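Local coordinates for protein alcohol oxidase (Myceliophthora thermophila, PDB 6F74) that is a VAO-type flavoprotein with covalently bound FAD that probably oxidises alcohol groups of its substrates, at residues A[66-71]-A[104-109]; A[60-65]-A[120-125]; A[94-99]-A[124-129]; A[98-103]-A[159-164]. All coordinates share one frame; numbering follows the deposited sequence.

Interaction 1. Residues A[66-71]-A[104-109]; sequences SCYDGP and ITCAPV
The Tyr68 ring is approached from both sides of its plane and at one edge. Obliquely from one side comes the sulfur of Cys106: SG lies 3.6 Å from Tyr68 CE1, and its line to the ring centroid runs 49° off the normal, a Cys sulfur-aromatic contact. From the other side, also at a slant, the CG2 methyl of Val109 lies 4.0 Å from Tyr68 CZ. At the edge, near the ring plane, is the backbone oxygen of Ala107. Tyr68 OH donates to that Ala107 O over 2.6 Å, approaching in the carbonyl plane on a lone pair (C=O...donor angle 124°), so the bond pins the phenol end. The ring reaches this spot because CG stands anti to the carbonyl carbon of Tyr68 (chi1 -61°). Replacing Tyr68 by a phenylalanine would probably keep the contacts on its two flanks but leave the buried Ala107 carbonyl without this donor. The contact joins two loops without regular strand pairing: one runs from strand 57-59 to helix 75-84, the other from helix 88-93 to strand 128-131. Each is also held by a disulfide, Cys67 to Cys78 and Cys106 to Cys120, which fixes the two sulfurs that face this interface. Cys67 turns its CB to within 3.8 Å of Val109 CG2, so the same methyl serves the cysteine and the tyrosine. Its SG lies 3.6 Å from Val109 N, with Pro108 CA a little farther off. Outside the two segments, Tyr68 also rests on Pro117 and Cys120, while the carbonyl of Cys67 accepts from Tyr111.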
# COMPACT_ATOMS: atom_id res chain seq x y z
N SER A 66 -1.71 -11.68 -25.78
CA SER A 66 -2.21 -12.87 -26.47
C SER A 66 -3.71 -12.86 -26.79
O SER A 66 -4.15 -13.65 -27.62
CB SER A 66 -1.84 -14.12 -25.68
OG SER A 66 -2.59 -14.23 -24.48
N CYS A 67 -4.47 -12.00 -26.13
CA CYS A 67 -5.90 -11.82 -26.39
C CYS A 67 -6.23 -11.00 -27.64
O CYS A 67 -7.39 -10.89 -28.00
CB CYS A 67 -6.58 -11.17 -25.16
SG CYS A 67 -6.55 -12.21 -23.67
N TYR A 68 -5.22 -10.41 -28.27
CA TYR A 68 -5.44 -9.46 -29.36
C TYR A 68 -4.83 -9.95 -30.69
O TYR A 68 -3.82 -10.67 -30.71
CB TYR A 68 -4.90 -8.08 -28.96
CG TYR A 68 -5.59 -7.51 -27.74
CD1 TYR A 68 -5.21 -7.93 -26.46
CD2 TYR A 68 -6.65 -6.60 -27.85
CE1 TYR A 68 -5.82 -7.42 -25.32
CE2 TYR A 68 -7.27 -6.06 -26.73
CZ TYR A 68 -6.87 -6.48 -25.47
OH TYR A 68 -7.49 -5.94 -24.36
N ASP A 69 -5.43 -9.52 -31.79
CA ASP A 69 -4.93 -9.86 -33.15
C ASP A 69 -3.53 -9.39 -33.40
O ASP A 69 -3.16 -8.32 -32.98
CB ASP A 69 -5.81 -9.24 -34.24
CG ASP A 69 -7.16 -9.80 -34.30
OD1 ASP A 69 -7.40 -10.86 -33.69
OD2 ASP A 69 -8.03 -9.18 -34.97
N GLY A 70 -2.78 -10.18 -34.17
CA GLY A 70 -1.38 -9.91 -34.47
C GLY A 70 -0.48 -11.11 -34.18
O GLY A 70 -0.98 -12.17 -33.76
N PRO A 71 0.83 -10.97 -34.38
CA PRO A 71 1.79 -12.08 -34.32
C PRO A 71 1.85 -12.84 -33.00
O PRO A 71 2.17 -14.01 -32.96
CB PRO A 71 3.16 -11.40 -34.59
CG PRO A 71 2.85 -10.02 -35.12
CD PRO A 71 1.49 -9.67 -34.64
N ILE A 104 -5.46 0.16 -17.04
CA ILE A 104 -5.55 -1.06 -17.86
C ILE A 104 -5.71 -0.63 -19.33
O ILE A 104 -6.82 -0.31 -19.79
CB ILE A 104 -6.72 -1.98 -17.40
CG1 ILE A 104 -6.52 -2.44 -15.95
CG2 ILE A 104 -6.87 -3.20 -18.30
CD1 ILE A 104 -7.69 -3.22 -15.36
N THR A 105 -4.58 -0.60 -20.05
CA THR A 105 -4.55 -0.28 -21.47
C THR A 105 -4.41 -1.53 -22.35
O THR A 105 -4.34 -1.43 -23.57
CB THR A 105 -3.39 0.68 -21.78
OG1 THR A 105 -2.12 0.11 -21.34
CG2 THR A 105 -3.67 2.02 -21.10
N CYS A 106 -4.35 -2.71 -21.72
CA CYS A 106 -4.41 -3.99 -22.41
C CYS A 106 -5.18 -4.98 -21.57
O CYS A 106 -4.61 -5.78 -20.83
CB CYS A 106 -2.98 -4.48 -22.70
SG CYS A 106 -2.94 -6.04 -23.59
N ALA A 107 -6.51 -4.90 -21.68
CA ALA A 107 -7.41 -5.69 -20.82
C ALA A 107 -7.34 -7.19 -21.16
O ALA A 107 -7.19 -7.54 -22.33
CB ALA A 107 -8.84 -5.19 -20.96
N PRO A 108 -7.43 -8.07 -20.15
CA PRO A 108 -7.71 -9.45 -20.52
C PRO A 108 -9.10 -9.56 -21.13
O PRO A 108 -9.99 -8.82 -20.73
CB PRO A 108 -7.62 -10.19 -19.20
CG PRO A 108 -8.03 -9.18 -18.19
CD PRO A 108 -7.46 -7.88 -18.70
N VAL A 109 -9.25 -10.44 -22.13
CA VAL A 109 -10.54 -10.60 -22.82
C VAL A 109 -11.08 -11.97 -22.45
O VAL A 109 -10.38 -12.97 -22.60
CB VAL A 109 -10.40 -10.44 -24.34
CG1 VAL A 109 -11.77 -10.53 -25.03
CG2 VAL A 109 -9.77 -9.13 -24.69

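Interaction 2. Residues A[60-65]-A[120-125]; sequences TSPIAQ and CILGSL
Two beta turns meet here through their first residues: Pro62 opens a type I turn that runs to Gln65, and Leu122 opens a type II' turn that runs to Leu125. Both sit in loops, the first leaving strand 57-59 and the second leading into strand 128-131, its antiparallel neighbour in the four-stranded sheet. Pro62 is the wedge. Its ring carbon CB touches Cys120 SG at 3.6 Å, CG comes within 4.0 Å of the backbone N of Leu122, and CD meets the Leu122 CD1 methyl at 4.1 Å. The sulfur of Cys120 also touches the backbone of Gln65, 3.8 Å from its CA. A chi1 of -163° puts Leu122 CG opposite the backbone N, and the branched end lies across Pro62 and Thr60, meeting each at about a right angle. The hydroxyl of Thr60 lies close to both leucine methyls, OG1 being 3.6 Å from Leu122 CD1 and 3.8 Å from Leu122 CD2. That oxygen is hydrogen-bonded to the carbonyl of Pro126, and weakly to that of Tyr127, and Cys120 SG is tied to Cys106 in a disulfide. With no hydrogen bond crossing between the two segments, the contact depends on the fit of proline, leucine and sulfur surfaces, and the polar and covalent ties of Thr60 and Cys120 to other residues probably restrict how far those surfaces can shift.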
# COMPACT_ATOMS: atom_id res chain seq x y z
N THR A 60 9.60 -5.98 -22.32
CA THR A 60 8.36 -6.27 -21.67
C THR A 60 7.28 -6.48 -22.71
O THR A 60 7.40 -6.02 -23.88
CB THR A 60 7.96 -5.18 -20.66
OG1 THR A 60 7.67 -3.94 -21.32
CG2 THR A 60 9.07 -5.02 -19.60
N SER A 61 6.26 -7.24 -22.29
CA SER A 61 5.10 -7.42 -23.13
C SER A 61 3.84 -7.29 -22.29
O SER A 61 3.80 -7.85 -21.21
CB SER A 61 5.10 -8.78 -23.84
OG SER A 61 6.33 -9.44 -24.03
N PRO A 62 2.83 -6.55 -22.79
CA PRO A 62 1.57 -6.44 -22.04
C PRO A 62 1.05 -7.79 -21.60
O PRO A 62 1.06 -8.73 -22.38
CB PRO A 62 0.59 -5.79 -23.04
CG PRO A 62 1.43 -5.10 -24.03
CD PRO A 62 2.82 -5.77 -24.04
N ILE A 63 0.65 -7.89 -20.35
CA ILE A 63 0.26 -9.18 -19.74
C ILE A 63 -0.70 -9.95 -20.62
O ILE A 63 -0.49 -11.14 -20.88
CB ILE A 63 -0.29 -8.99 -18.33
CG1 ILE A 63 0.75 -8.34 -17.40
CG2 ILE A 63 -0.70 -10.30 -17.70
CD1 ILE A 63 2.03 -9.12 -17.15
N ALA A 64 -1.72 -9.25 -21.12
CA ALA A 64 -2.76 -9.88 -21.93
C ALA A 64 -2.65 -9.68 -23.44
O ALA A 64 -3.69 -9.71 -24.15
CB ALA A 64 -4.11 -9.36 -21.45
N GLN A 65 -1.45 -9.51 -23.98
CA GLN A 65 -1.29 -9.29 -25.46
C GLN A 65 -1.76 -10.46 -26.33
O GLN A 65 -2.16 -10.27 -27.49
CB GLN A 65 0.14 -8.91 -25.84
CG GLN A 65 1.21 -9.94 -25.47
CD GLN A 65 2.55 -9.66 -26.10
OE1 GLN A 65 2.83 -8.56 -26.57
NE2 GLN A 65 3.41 -10.64 -26.02
N CYS A 120 -4.79 -3.14 -27.34
CA CYS A 120 -3.80 -3.53 -26.34
C CYS A 120 -2.52 -2.74 -26.60
O CYS A 120 -1.83 -2.96 -27.59
CB CYS A 120 -3.49 -4.99 -26.43
SG CYS A 120 -2.10 -5.54 -25.36
N ILE A 121 -2.21 -1.82 -25.68
CA ILE A 121 -0.88 -1.20 -25.65
C ILE A 121 -0.24 -1.37 -24.27
O ILE A 121 -0.91 -1.67 -23.28
CB ILE A 121 -0.91 0.28 -26.06
CG1 ILE A 121 -1.69 1.11 -25.06
CG2 ILE A 121 -1.45 0.40 -27.49
CD1 ILE A 121 -1.56 2.63 -25.28
N LEU A 122 1.06 -1.12 -24.25
CA LEU A 122 1.84 -1.12 -23.01
C LEU A 122 1.34 -0.03 -22.06
O LEU A 122 1.17 -0.24 -20.85
CB LEU A 122 3.33 -0.95 -23.34
CG LEU A 122 4.35 -1.31 -22.26
CD1 LEU A 122 4.32 -2.73 -21.76
CD2 LEU A 122 5.73 -1.11 -22.85
N GLY A 123 1.08 1.14 -22.65
CA GLY A 123 0.67 2.30 -21.90
C GLY A 123 1.83 2.90 -21.15
O GLY A 123 2.91 3.18 -21.72
N SER A 124 1.61 3.11 -19.86
CA SER A 124 2.57 3.69 -18.98
C SER A 124 3.41 2.63 -18.24
O SER A 124 4.13 2.96 -17.30
CB SER A 124 1.85 4.58 -17.98
OG SER A 124 0.86 3.86 -17.26
N LEU A 125 3.33 1.38 -18.66
CA LEU A 125 4.16 0.35 -18.07
C LEU A 125 5.52 0.41 -18.72
O LEU A 125 5.60 0.75 -19.89
CB LEU A 125 3.54 -1.04 -18.25
CG LEU A 125 2.20 -1.30 -17.55
CD1 LEU A 125 1.70 -2.68 -17.86
CD2 LEU A 125 2.32 -1.16 -16.06

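Interaction 3. Residues A[94-99]-A[124-129]; sequences DPIGRN and SLPYYA. With FAD (flavin-adenine dinucleotide), chain I.
Pro95, Ile96 and Arg98 meet Leu125, Pro126 and Ala129, mostly by apolar packing. Pro95 CB meets Ala129 CB at 3.7 Å. Ile96 splits its two branches: CD1 touches Leu125 CD1 at 3.8 Å, while CG2 slides past the ring of Pro126, 3.9 Å from its CD. The split follows from chi1 of 58°, which sets CG1 of Ile96 between its backbone N and carbonyl carbon and leaves CG2 anti to the carbonyl carbon. Ala129 belongs to strand 128-131 of the four-stranded mixed sheet, a strand within the FAD-binding family region, and the packing presses the 94-99 loop onto its start. The loop is shaped by a type I beta turn from Asp94 to Gly97 with an Asx turn inside it, where Asp94 OD1 takes the Ile96 N-H at 2.9 Å and 163°. Arg98 brings a guanidinium into the contact; its chain, bent at chi2, lays its length against Leu125 and Pro126, and NE comes within 3.9 Å of Leu125 CD2. Its NH1 donates to Gly97 O over 2.9 Å, from above that carbonyl's plane. NE forms a salt bridge with Asp166 and NH2 one with Glu172 of strand 171-174, so two carboxylates probably balance the buried charge. One residue on, Asn99 CB lies 3.4 Å from the flavin carbon C8M.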
# COMPACT_ATOMS: atom_id res chain seq x y z
N ASP A 94 5.39 -11.61 -13.32
CA ASP A 94 5.79 -10.91 -14.53
C ASP A 94 6.42 -9.55 -14.15
O ASP A 94 5.96 -8.89 -13.21
CB ASP A 94 4.55 -10.66 -15.38
CG ASP A 94 4.90 -10.20 -16.77
OD1 ASP A 94 5.34 -9.02 -16.94
OD2 ASP A 94 4.75 -11.03 -17.70
N PRO A 95 7.46 -9.10 -14.88
CA PRO A 95 8.09 -7.81 -14.59
C PRO A 95 7.18 -6.60 -14.64
O PRO A 95 7.47 -5.62 -13.97
CB PRO A 95 9.16 -7.69 -15.67
CG PRO A 95 8.89 -8.74 -16.68
CD PRO A 95 8.20 -9.83 -15.94
N ILE A 96 6.13 -6.63 -15.46
CA ILE A 96 5.13 -5.56 -15.48
C ILE A 96 3.73 -6.06 -15.07
O ILE A 96 2.70 -5.50 -15.46
CB ILE A 96 5.09 -4.82 -16.81
CG1 ILE A 96 4.80 -5.78 -17.95
CG2 ILE A 96 6.43 -4.12 -17.05
CD1 ILE A 96 4.35 -5.09 -19.22
N GLY A 97 3.72 -7.11 -14.27
CA GLY A 97 2.48 -7.57 -13.66
C GLY A 97 2.13 -6.65 -12.51
O GLY A 97 3.01 -6.31 -11.69
N ARG A 98 0.86 -6.26 -12.45
CA ARG A 98 0.37 -5.31 -11.49
C ARG A 98 -0.86 -5.82 -10.75
O ARG A 98 -1.87 -6.16 -11.36
CB ARG A 98 0.02 -4.01 -12.21
CG ARG A 98 1.25 -3.32 -12.82
CD ARG A 98 2.06 -2.60 -11.78
NE ARG A 98 3.27 -2.02 -12.34
CZ ARG A 98 4.41 -2.67 -12.59
NH1 ARG A 98 4.52 -3.98 -12.37
NH2 ARG A 98 5.44 -2.03 -13.15
N ASN A 99 -0.77 -5.89 -9.42
CA ASN A 99 -1.92 -6.30 -8.62
C ASN A 99 -3.10 -5.33 -8.80
O ASN A 99 -4.21 -5.73 -9.05
CB ASN A 99 -1.53 -6.36 -7.16
CG ASN A 99 -1.00 -7.70 -6.75
OD1 ASN A 99 -1.58 -8.34 -5.90
ND2 ASN A 99 0.12 -8.13 -7.34
N SER A 124 1.61 3.11 -19.86
CA SER A 124 2.57 3.69 -18.98
C SER A 124 3.41 2.63 -18.24
O SER A 124 4.13 2.96 -17.30
CB SER A 124 1.85 4.58 -17.98
OG SER A 124 0.86 3.86 -17.26
N LEU A 125 3.33 1.38 -18.66
CA LEU A 125 4.16 0.35 -18.07
C LEU A 125 5.52 0.41 -18.72
O LEU A 125 5.60 0.75 -19.89
CB LEU A 125 3.54 -1.04 -18.25
CG LEU A 125 2.20 -1.30 -17.55
CD1 LEU A 125 1.70 -2.68 -17.86
CD2 LEU A 125 2.32 -1.16 -16.06
N PRO A 126 6.60 0.09 -17.97
CA PRO A 126 7.96 0.06 -18.51
C PRO A 126 8.13 -0.82 -19.74
O PRO A 126 7.51 -1.89 -19.85
CB PRO A 126 8.79 -0.53 -17.35
CG PRO A 126 8.03 -0.17 -16.15
CD PRO A 126 6.59 -0.26 -16.54
N TYR A 127 8.99 -0.36 -20.64
CA TYR A 127 9.25 -0.99 -21.94
C TYR A 127 10.34 -2.06 -21.85
O TYR A 127 10.30 -3.07 -22.57
CB TYR A 127 9.59 0.13 -22.92
CG TYR A 127 9.67 -0.24 -24.39
CD1 TYR A 127 8.52 -0.26 -25.21
CD2 TYR A 127 10.89 -0.52 -24.97
CE1 TYR A 127 8.60 -0.55 -26.54
CE2 TYR A 127 10.98 -0.86 -26.31
CZ TYR A 127 9.85 -0.85 -27.10
OH TYR A 127 10.01 -1.18 -28.42
N TYR A 128 11.32 -1.87 -20.98
CA TYR A 128 12.30 -2.91 -20.66
C TYR A 128 12.35 -3.09 -19.17
O TYR A 128 12.10 -2.14 -18.43
CB TYR A 128 13.71 -2.54 -21.15
CG TYR A 128 13.97 -2.76 -22.62
CD1 TYR A 128 14.25 -4.03 -23.11
CD2 TYR A 128 13.98 -1.71 -23.50
CE1 TYR A 128 14.54 -4.24 -24.46
CE2 TYR A 128 14.25 -1.88 -24.84
CZ TYR A 128 14.53 -3.16 -25.33
OH TYR A 128 14.78 -3.32 -26.68
N ALA A 129 12.68 -4.29 -18.73
CA ALA A 129 13.00 -4.54 -17.33
C ALA A 129 14.30 -5.31 -17.22
O ALA A 129 14.59 -6.15 -18.08
CB ALA A 129 11.88 -5.33 -16.66
PA FAD I . 6.01 -1.78 -5.70
O1A FAD I . 4.91 -1.48 -6.71
O2A FAD I . 7.04 -2.78 -6.11
O5B FAD I . 6.69 -0.40 -5.33
C5B FAD I . 5.94 0.59 -4.68
C4B FAD I . 6.72 1.89 -4.71
O4B FAD I . 7.90 1.69 -3.96
C3B FAD I . 7.19 2.36 -6.07
O3B FAD I . 7.29 3.79 -6.02
C2B FAD I . 8.59 1.82 -6.19
O2B FAD I . 9.49 2.62 -6.96
C1B FAD I . 9.06 1.85 -4.76
N9A FAD I . 10.02 0.81 -4.37
C8A FAD I . 9.77 -0.50 -4.25
N7A FAD I . 10.87 -1.16 -3.83
C5A FAD I . 11.83 -0.24 -3.68
C6A FAD I . 13.22 -0.30 -3.24
N6A FAD I . 13.73 -1.51 -2.91
N1A FAD I . 13.92 0.87 -3.22
C2A FAD I . 13.34 2.05 -3.57
N3A FAD I . 12.04 2.17 -3.96
C4A FAD I . 11.26 1.06 -4.02
N1 FAD I . -0.44 -1.87 2.61
C2 FAD I . -0.64 -1.88 3.95
O2 FAD I . -0.23 -0.90 4.62
N3 FAD I . -1.24 -2.90 4.58
C4 FAD I . -1.72 -3.98 3.92
O4 FAD I . -2.30 -4.92 4.51
C4X FAD I . -1.56 -4.04 2.46
N5 FAD I . -2.03 -5.09 1.74
C5X FAD I . -1.86 -5.12 0.40
C6 FAD I . -2.33 -6.22 -0.32
C7 FAD I . -2.17 -6.31 -1.69
C7M FAD I . -2.76 -7.55 -2.32
C8 FAD I . -1.46 -5.23 -2.42
C8M FAD I . -1.19 -5.27 -3.92
C9 FAD I . -1.01 -4.12 -1.71
C9A FAD I . -1.17 -4.01 -0.32
N10 FAD I . -0.69 -2.91 0.44
C10 FAD I . -0.88 -2.90 1.83
C1' FAD I . -0.07 -1.71 -0.18
C2' FAD I . 1.42 -1.58 -0.21
O2' FAD I . 1.83 -1.08 1.06
C3' FAD I . 1.81 -0.56 -1.28
O3' FAD I . 1.20 -0.86 -2.55
C4' FAD I . 3.32 -0.47 -1.45
O4' FAD I . 3.63 0.50 -2.45
C5' FAD I . 3.92 -1.82 -1.82
O5' FAD I . 5.33 -1.71 -1.96
P FAD I . 5.95 -2.76 -2.97
O1P FAD I . 5.44 -4.14 -2.66
O2P FAD I . 7.42 -2.50 -2.98
O3P FAD I . 5.26 -2.26 -4.34

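Interaction 4. Residues A[98-103]-A[159-164]; sequences RNYPYN and HDLLGR. With FAD (flavin-adenine dinucleotide), chain I; NAG (2-acetamido-2-deoxy-beta-D-glucopyranose), chain E.
Tyr100 and Leu161 each hold CG anti to the carbonyl carbon (chi1 -60° and -70°), and their side chains lie side by side, pointing the same way, with Tyr100 CD2 3.7 Å from Leu161 CG. Asn99 lays its amide over one face of the His159 imidazole, planes 32° apart and CG offset toward the rim. His159 ND1 is bonded to FAD C8M at 1.6 Å, and NE2 is hydrogen-bonded to Ser233. The backbones are joined through water: one molecule links Tyr100 O to Leu161 O, another Tyr100 N to Asp160 O. Farther along, the Tyr102 ring packs on Leu162 and Gly163. Asp160 N donates to the FAD phosphate oxygen O1A at 3.0 Å. Its carboxylate is held side-on by Arg164, with NH2 2.7 Å from Asp160 OD1, while Leu162 N and Arg164 N reach OD2 from opposite faces, the former closing an Asx turn. With an alanine in place of Asp160, Arg164 would probably lose its counter-charge here and the turn its side-chain tie. The histidine linkage at the 8-alpha carbon of the flavin, next to a backbone N-H that binds an FAD phosphate, is characteristic of covalent VAO-type flavoproteins.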
# COMPACT_ATOMS: atom_id res chain seq x y z
N ARG A 98 0.86 -6.26 -12.45
CA ARG A 98 0.37 -5.31 -11.49
C ARG A 98 -0.86 -5.82 -10.75
O ARG A 98 -1.87 -6.16 -11.36
CB ARG A 98 0.02 -4.01 -12.21
CG ARG A 98 1.25 -3.32 -12.82
CD ARG A 98 2.06 -2.60 -11.78
NE ARG A 98 3.27 -2.02 -12.34
CZ ARG A 98 4.41 -2.67 -12.59
NH1 ARG A 98 4.52 -3.98 -12.37
NH2 ARG A 98 5.44 -2.03 -13.15
N ASN A 99 -0.77 -5.89 -9.42
CA ASN A 99 -1.92 -6.30 -8.62
C ASN A 99 -3.10 -5.33 -8.80
O ASN A 99 -4.21 -5.73 -9.05
CB ASN A 99 -1.53 -6.36 -7.16
CG ASN A 99 -1.00 -7.70 -6.75
OD1 ASN A 99 -1.58 -8.34 -5.90
ND2 ASN A 99 0.12 -8.13 -7.34
N TYR A 100 -2.82 -4.04 -8.67
CA TYR A 100 -3.79 -3.01 -8.85
C TYR A 100 -3.37 -2.10 -10.03
O TYR A 100 -2.87 -1.02 -9.83
CB TYR A 100 -3.92 -2.22 -7.58
CG TYR A 100 -4.35 -3.05 -6.38
CD1 TYR A 100 -5.61 -3.65 -6.33
CD2 TYR A 100 -3.52 -3.20 -5.30
CE1 TYR A 100 -6.00 -4.40 -5.24
CE2 TYR A 100 -3.91 -3.91 -4.17
CZ TYR A 100 -5.13 -4.53 -4.13
OH TYR A 100 -5.46 -5.24 -3.00
N PRO A 101 -3.56 -2.56 -11.26
CA PRO A 101 -3.02 -1.83 -12.41
C PRO A 101 -3.59 -0.44 -12.52
O PRO A 101 -4.81 -0.28 -12.43
CB PRO A 101 -3.45 -2.70 -13.60
CG PRO A 101 -4.61 -3.48 -13.11
CD PRO A 101 -4.27 -3.79 -11.69
N TYR A 102 -2.73 0.56 -12.66
CA TYR A 102 -3.14 1.96 -12.51
C TYR A 102 -4.02 2.40 -13.71
O TYR A 102 -4.91 3.23 -13.58
CB TYR A 102 -1.93 2.88 -12.30
CG TYR A 102 -2.35 4.32 -12.13
CD1 TYR A 102 -2.98 4.74 -10.98
CD2 TYR A 102 -2.18 5.25 -13.15
CE1 TYR A 102 -3.39 6.04 -10.81
CE2 TYR A 102 -2.61 6.56 -13.01
CZ TYR A 102 -3.21 6.95 -11.83
OH TYR A 102 -3.63 8.24 -11.67
N ASN A 103 -3.75 1.81 -14.88
CA ASN A 103 -4.44 2.15 -16.12
C ASN A 103 -4.38 0.94 -17.03
O ASN A 103 -3.36 0.72 -17.71
CB ASN A 103 -3.79 3.35 -16.78
CG ASN A 103 -4.64 3.98 -17.87
OD1 ASN A 103 -5.82 3.65 -18.02
ND2 ASN A 103 -4.04 4.90 -18.62
N HIS A 159 2.96 -4.13 -6.59
CA HIS A 159 1.75 -3.99 -5.78
C HIS A 159 1.15 -2.60 -5.80
O HIS A 159 0.02 -2.47 -5.42
CB HIS A 159 1.99 -4.39 -4.29
CG HIS A 159 1.52 -5.77 -3.97
ND1 HIS A 159 0.18 -6.09 -3.75
CD2 HIS A 159 2.19 -6.94 -4.03
CE1 HIS A 159 0.11 -7.40 -3.52
NE2 HIS A 159 1.30 -7.93 -3.71
N ASP A 160 1.91 -1.57 -6.19
CA ASP A 160 1.45 -0.21 -6.00
C ASP A 160 0.06 0.07 -6.59
O ASP A 160 -0.29 -0.47 -7.65
CB ASP A 160 2.41 0.81 -6.59
CG ASP A 160 2.38 2.12 -5.86
OD1 ASP A 160 2.81 2.12 -4.70
OD2 ASP A 160 1.91 3.12 -6.43
N LEU A 161 -0.67 0.92 -5.88
CA LEU A 161 -2.02 1.34 -6.26
C LEU A 161 -2.05 2.65 -7.04
O LEU A 161 -3.05 2.96 -7.68
CB LEU A 161 -2.90 1.54 -5.00
CG LEU A 161 -3.36 0.34 -4.17
CD1 LEU A 161 -2.26 -0.30 -3.33
CD2 LEU A 161 -4.47 0.81 -3.23
N LEU A 162 -0.94 3.40 -7.00
CA LEU A 162 -0.84 4.76 -7.53
C LEU A 162 0.07 4.95 -8.77
O LEU A 162 0.38 6.09 -9.16
CB LEU A 162 -0.38 5.69 -6.40
CG LEU A 162 -1.40 6.26 -5.42
CD1 LEU A 162 -2.11 5.18 -4.65
CD2 LEU A 162 -0.65 7.18 -4.46
N GLY A 163 0.51 3.86 -9.39
CA GLY A 163 1.44 3.98 -10.55
C GLY A 163 2.86 4.41 -10.20
O GLY A 163 3.58 4.85 -11.09
N ARG A 164 3.28 4.28 -8.94
CA ARG A 164 4.62 4.73 -8.49
C ARG A 164 5.74 3.76 -8.85
O ARG A 164 6.92 4.11 -8.76
CB ARG A 164 4.64 5.02 -6.99
CG ARG A 164 3.66 6.12 -6.57
CD ARG A 164 3.64 6.41 -5.08
NE ARG A 164 3.40 5.17 -4.36
CZ ARG A 164 3.59 4.98 -3.06
NH1 ARG A 164 3.97 5.96 -2.25
NH2 ARG A 164 3.36 3.77 -2.57
PA FAD I . 6.01 -1.78 -5.70
O1A FAD I . 4.91 -1.48 -6.71
O2A FAD I . 7.04 -2.78 -6.11
O5B FAD I . 6.69 -0.40 -5.33
C5B FAD I . 5.94 0.59 -4.68
C4B FAD I . 6.72 1.89 -4.71
O4B FAD I . 7.90 1.69 -3.96
C3B FAD I . 7.19 2.36 -6.07
O3B FAD I . 7.29 3.79 -6.02
C2B FAD I . 8.59 1.82 -6.19
O2B FAD I . 9.49 2.62 -6.96
C1B FAD I . 9.06 1.85 -4.76
N9A FAD I . 10.02 0.81 -4.37
C8A FAD I . 9.77 -0.50 -4.25
N7A FAD I . 10.87 -1.16 -3.83
C5A FAD I . 11.83 -0.24 -3.68
C6A FAD I . 13.22 -0.30 -3.24
N6A FAD I . 13.73 -1.51 -2.91
N1A FAD I . 13.92 0.87 -3.22
C2A FAD I . 13.34 2.05 -3.57
N3A FAD I . 12.04 2.17 -3.96
C4A FAD I . 11.26 1.06 -4.02
N1 FAD I . -0.44 -1.87 2.61
C2 FAD I . -0.64 -1.88 3.95
O2 FAD I . -0.23 -0.90 4.62
N3 FAD I . -1.24 -2.90 4.58
C4 FAD I . -1.72 -3.98 3.92
O4 FAD I . -2.30 -4.92 4.51
C4X FAD I . -1.56 -4.04 2.46
N5 FAD I . -2.03 -5.09 1.74
C5X FAD I . -1.86 -5.12 0.40
C6 FAD I . -2.33 -6.22 -0.32
C7 FAD I . -2.17 -6.31 -1.69
C7M FAD I . -2.76 -7.55 -2.32
C8 FAD I . -1.46 -5.23 -2.42
C8M FAD I . -1.19 -5.27 -3.92
C9 FAD I . -1.01 -4.12 -1.71
C9A FAD I . -1.17 -4.01 -0.32
N10 FAD I . -0.69 -2.91 0.44
C10 FAD I . -0.88 -2.90 1.83
C1' FAD I . -0.07 -1.71 -0.18
C2' FAD I . 1.42 -1.58 -0.21
O2' FAD I . 1.83 -1.08 1.06
C3' FAD I . 1.81 -0.56 -1.28
O3' FAD I . 1.20 -0.86 -2.55
C4' FAD I . 3.32 -0.47 -1.45
O4' FAD I . 3.63 0.50 -2.45
C5' FAD I . 3.92 -1.82 -1.82
O5' FAD I . 5.33 -1.71 -1.96
P FAD I . 5.95 -2.76 -2.97
O1P FAD I . 5.44 -4.14 -2.66
O2P FAD I . 7.42 -2.50 -2.98
O3P FAD I . 5.26 -2.26 -4.34
C1 NAG E . -4.69 5.65 -19.66
C2 NAG E . -4.52 7.12 -19.28
C3 NAG E . -5.06 8.01 -20.39
C4 NAG E . -4.42 7.68 -21.72
C5 NAG E . -4.57 6.19 -22.00
C6 NAG E . -3.80 5.73 -23.22
C7 NAG E . -4.62 7.94 -16.93
C8 NAG E . -5.51 8.34 -15.81
N2 NAG E . -5.23 7.51 -18.06
O3 NAG E . -4.79 9.37 -20.09
O4 NAG E . -5.04 8.47 -22.75
O5 NAG E . -4.02 5.48 -20.92
O6 NAG E . -2.39 5.98 -23.05
O7 NAG E . -3.40 8.00 -16.79
O HOH W 1 -4.36 1.14 -9.04
O HOH W 2 -0.46 -2.66 -8.90

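In the fold
Leaving strand 57-59, the chain enters 60-65, whose contact with 120-125 (interaction 2) closes a long loop containing helices 75-84 and 88-93. Interaction 1, between 66-71 and 104-109, lies wholly within that loop, and the Cys106-Cys120 disulfide joins the two contacts directly. Interaction 3 starts inside both, at 94-99, crosses interaction 1, and ends on the same stretch as interaction 2, sharing Ser124 and Leu125 as the chain runs into strand 128-131. Interaction 4 starts from nearly the same place, sharing Arg98 and Asn99, but reaches past that strand to 159-164, crossing interactions 1 and 2. Together they connect the disulfide-bridged outer loops, through strand 128-131 of the mixed sheet, to the FAD.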